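Local coordinates for protein aminopeptidase N (Francisella tularensis subsp. tularensis, PDB 5DLL) that removes N-terminal amino acids from peptides as a zinc-dependent M1-family aminopeptidase, and is probably involved in breaking down intracellular peptides, at residues 731-736 and 741-746. Sequence-based numbering, arbitrary orientation.
Sequences NEFYNR and DLVVNK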
loop_
_atom_site.group_PDB
_atom_site.type_symbol
_atom_site.label_atom_id
_atom_site.label_comp_id
_atom_site.label_asym_id
_atom_site.label_seq_id
_atom_site.Cartn_x
_atom_site.Cartn_y
_atom_site.Cartn_z
ATOM N N ASN A 731 -17.646 27.493 7.648
ATOM C CA ASN A 731 -18.345 27.568 8.935
ATOM C C ASN A 731 -19.440 26.518 9.062
ATOM O O ASN A 731 -19.500 25.797 10.060
ATOM C CB ASN A 731 -18.967 28.953 9.134
ATOM C CG ASN A 731 -17.938 30.069 9.135
ATOM O OD1 ASN A 731 -16.739 29.835 9.312
ATOM N ND2 ASN A 731 -18.407 31.295 8.932
ATOM N N GLU A 732 -20.305 26.454 8.047
ATOM C CA GLU A 732 -21.402 25.483 7.993
ATOM C C GLU A 732 -20.881 24.051 8.154
ATOM O O GLU A 732 -21.465 23.266 8.899
ATOM C CB GLU A 732 -22.207 25.620 6.686
ATOM C CG GLU A 732 -23.160 26.818 6.643
ATOM C CD GLU A 732 -23.728 27.111 5.251
ATOM O OE1 GLU A 732 -24.123 28.271 5.000
ATOM O OE2 GLU A 732 -23.790 26.197 4.400
ATOM N N PHE A 733 -19.781 23.724 7.478
ATOM C CA PHE A 733 -19.166 22.397 7.598
ATOM C C PHE A 733 -18.635 22.159 9.016
ATOM O O PHE A 733 -18.821 21.079 9.575
ATOM C CB PHE A 733 -18.038 22.227 6.573
ATOM C CG PHE A 733 -17.580 20.800 6.384
ATOM C CD1 PHE A 733 -16.670 20.218 7.256
ATOM C CD2 PHE A 733 -18.040 20.045 5.313
ATOM C CE1 PHE A 733 -16.241 18.911 7.070
ATOM C CE2 PHE A 733 -17.614 18.738 5.124
ATOM C CZ PHE A 733 -16.714 18.172 6.003
ATOM N N TYR A 734 -17.982 23.166 9.595
ATOM C CA TYR A 734 -17.424 23.038 10.941
ATOM C C TYR A 734 -18.522 22.842 11.973
ATOM O O TYR A 734 -18.415 21.961 12.824
ATOM C CB TYR A 734 -16.579 24.257 11.318
ATOM C CG TYR A 734 -15.756 24.054 12.579
ATOM C CD1 TYR A 734 -14.689 23.155 12.598
ATOM C CD2 TYR A 734 -16.041 24.758 13.751
ATOM C CE1 TYR A 734 -13.931 22.963 13.745
ATOM C CE2 TYR A 734 -15.287 24.572 14.904
ATOM C CZ TYR A 734 -14.231 23.674 14.898
ATOM O OH TYR A 734 -13.472 23.480 16.037
ATOM N N ASN A 735 -19.568 23.663 11.891
ATOM C CA ASN A 735 -20.715 23.579 12.808
ATOM C C ASN A 735 -21.283 22.163 12.917
ATOM O O ASN A 735 -21.625 21.707 14.009
ATOM C CB ASN A 735 -21.837 24.536 12.372
ATOM C CG ASN A 735 -21.477 26.001 12.567
ATOM O OD1 ASN A 735 -20.707 26.356 13.464
ATOM N ND2 ASN A 735 -22.044 26.864 11.727
ATOM N N ARG A 736 -21.371 21.478 11.779
ATOM C CA ARG A 736 -21.933 20.130 11.723
ATOM C C ARG A 736 -20.988 19.088 12.309
ATOM O O ARG A 736 -21.422 18.192 13.035
ATOM C CB ARG A 736 -22.270 19.752 10.276
ATOM C CG ARG A 736 -23.323 20.637 9.623
ATOM C CD ARG A 736 -23.590 20.234 8.176
ATOM N NE ARG A 736 -24.050 21.354 7.346
ATOM C CZ ARG A 736 -24.624 21.239 6.146
ATOM N NH1 ARG A 736 -24.842 20.046 5.598
ATOM N NH2 ARG A 736 -24.995 22.333 5.487
ATOM N N ASP A 741 -13.510 13.979 14.832
ATOM C CA ASP A 741 -12.120 14.370 14.555
ATOM C C ASP A 741 -11.669 14.027 13.140
ATOM O O ASP A 741 -11.069 14.862 12.458
ATOM C CB ASP A 741 -11.162 13.714 15.554
ATOM C CG ASP A 741 -11.040 14.494 16.838
ATOM O OD1 ASP A 741 -10.652 15.679 16.770
ATOM O OD2 ASP A 741 -11.322 13.919 17.911
ATOM N N LEU A 742 -11.956 12.802 12.709
ATOM C CA LEU A 742 -11.566 12.333 11.374
ATOM C C LEU A 742 -12.073 13.283 10.293
ATOM O O LEU A 742 -11.379 13.542 9.310
ATOM C CB LEU A 742 -12.096 10.915 11.110
ATOM C CG LEU A 742 -11.296 9.739 11.686
ATOM C CD1 LEU A 742 -11.220 9.774 13.206
ATOM C CD2 LEU A 742 -11.895 8.418 11.223
ATOM N N VAL A 743 -13.279 13.809 10.498
ATOM C CA VAL A 743 -13.933 14.710 9.549
ATOM C C VAL A 743 -13.368 16.134 9.632
ATOM O O VAL A 743 -13.308 16.841 8.621
ATOM C CB VAL A 743 -15.462 14.736 9.786
ATOM C CG1 VAL A 743 -16.160 15.662 8.794
ATOM C CG2 VAL A 743 -16.031 13.324 9.701
ATOM N N VAL A 744 -12.961 16.552 10.831
ATOM C CA VAL A 744 -12.312 17.857 11.015
ATOM C C VAL A 744 -10.985 17.893 10.256
ATOM O O VAL A 744 -10.617 18.919 9.691
ATOM C CB VAL A 744 -12.065 18.191 12.508
ATOM C CG1 VAL A 744 -11.295 19.498 12.653
ATOM C CG2 VAL A 744 -13.378 18.281 13.274
ATOM N N ASN A 745 -10.271 16.771 10.245
ATOM C CA ASN A 745 -9.043 16.652 9.457
ATOM C C ASN A 745 -9.292 16.952 7.979
ATOM O O ASN A 745 -8.528 17.683 7.347
ATOM C CB ASN A 745 -8.433 15.253 9.616
ATOM C CG ASN A 745 -7.841 15.025 10.997
ATOM O OD1 ASN A 745 -7.903 15.896 11.869
ATOM N ND2 ASN A 745 -7.260 13.845 11.202
ATOM N N LYS A 746 -10.379 16.400 7.445
ATOM C CA LYS A 746 -10.774 16.649 6.061
ATOM C C LYS A 746 -11.167 18.115 5.857
ATOM O O LYS A 746 -10.947 18.684 4.787
ATOM C CB LYS A 746 -11.926 15.723 5.662
ATOM C CG LYS A 746 -11.579 14.242 5.756
ATOM C CD LYS A 746 -12.634 13.358 5.110
ATOM C CE LYS A 746 -12.188 11.904 5.086
ATOM N NZ LYS A 746 -12.919 11.112 4.061
#
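The chi1 of Phe733 (-166°) sets CG opposite the backbone N, beside the carbonyl carbon, and Val743 CG1 is placed in the same way (chi1 -179°). Both CB atoms point toward the other helix, and these torsions carry the Phe733 ring and Val743 CG1 on across the gap. Val743 CG1 comes 3.7 Å from Phe733 CE1. It also lies 3.8 Å from Phe733 CZ, so the methyl lies against the CE1-CZ bond, coming in obliquely. The carbonyl oxygen of Val743 lies in the plane of the ring, at its edge, 3.9 Å from Phe733 CE1.

Tyr734 and Val744 make a second, looser apolar contact. The CA atoms of this pair are 7.3 Å apart, the nearest across the two segments. Tyr734 CE1 is 4.5 Å from Val744 CG1, which lies at the ring edge, near its plane. The two neighbouring aromatics thus each meet one of two consecutive valines. The contact is small and apolar, and it is mostly buried.

This is helix-helix packing in the C-terminal helical domain, which is built of ARM-type repeats, away from the zinc and sodium sites. A four-residue loop joins helix 723-736 to helix 741-752. Trp747, one turn after Val743, meets the rings of both Phe733 and Tyr734. Phe714 of helix 707-717 stacks on Phe733. Helix 691-703 touches Phe733 through Phe701, and Met707 of helix 707-717 touches Val743.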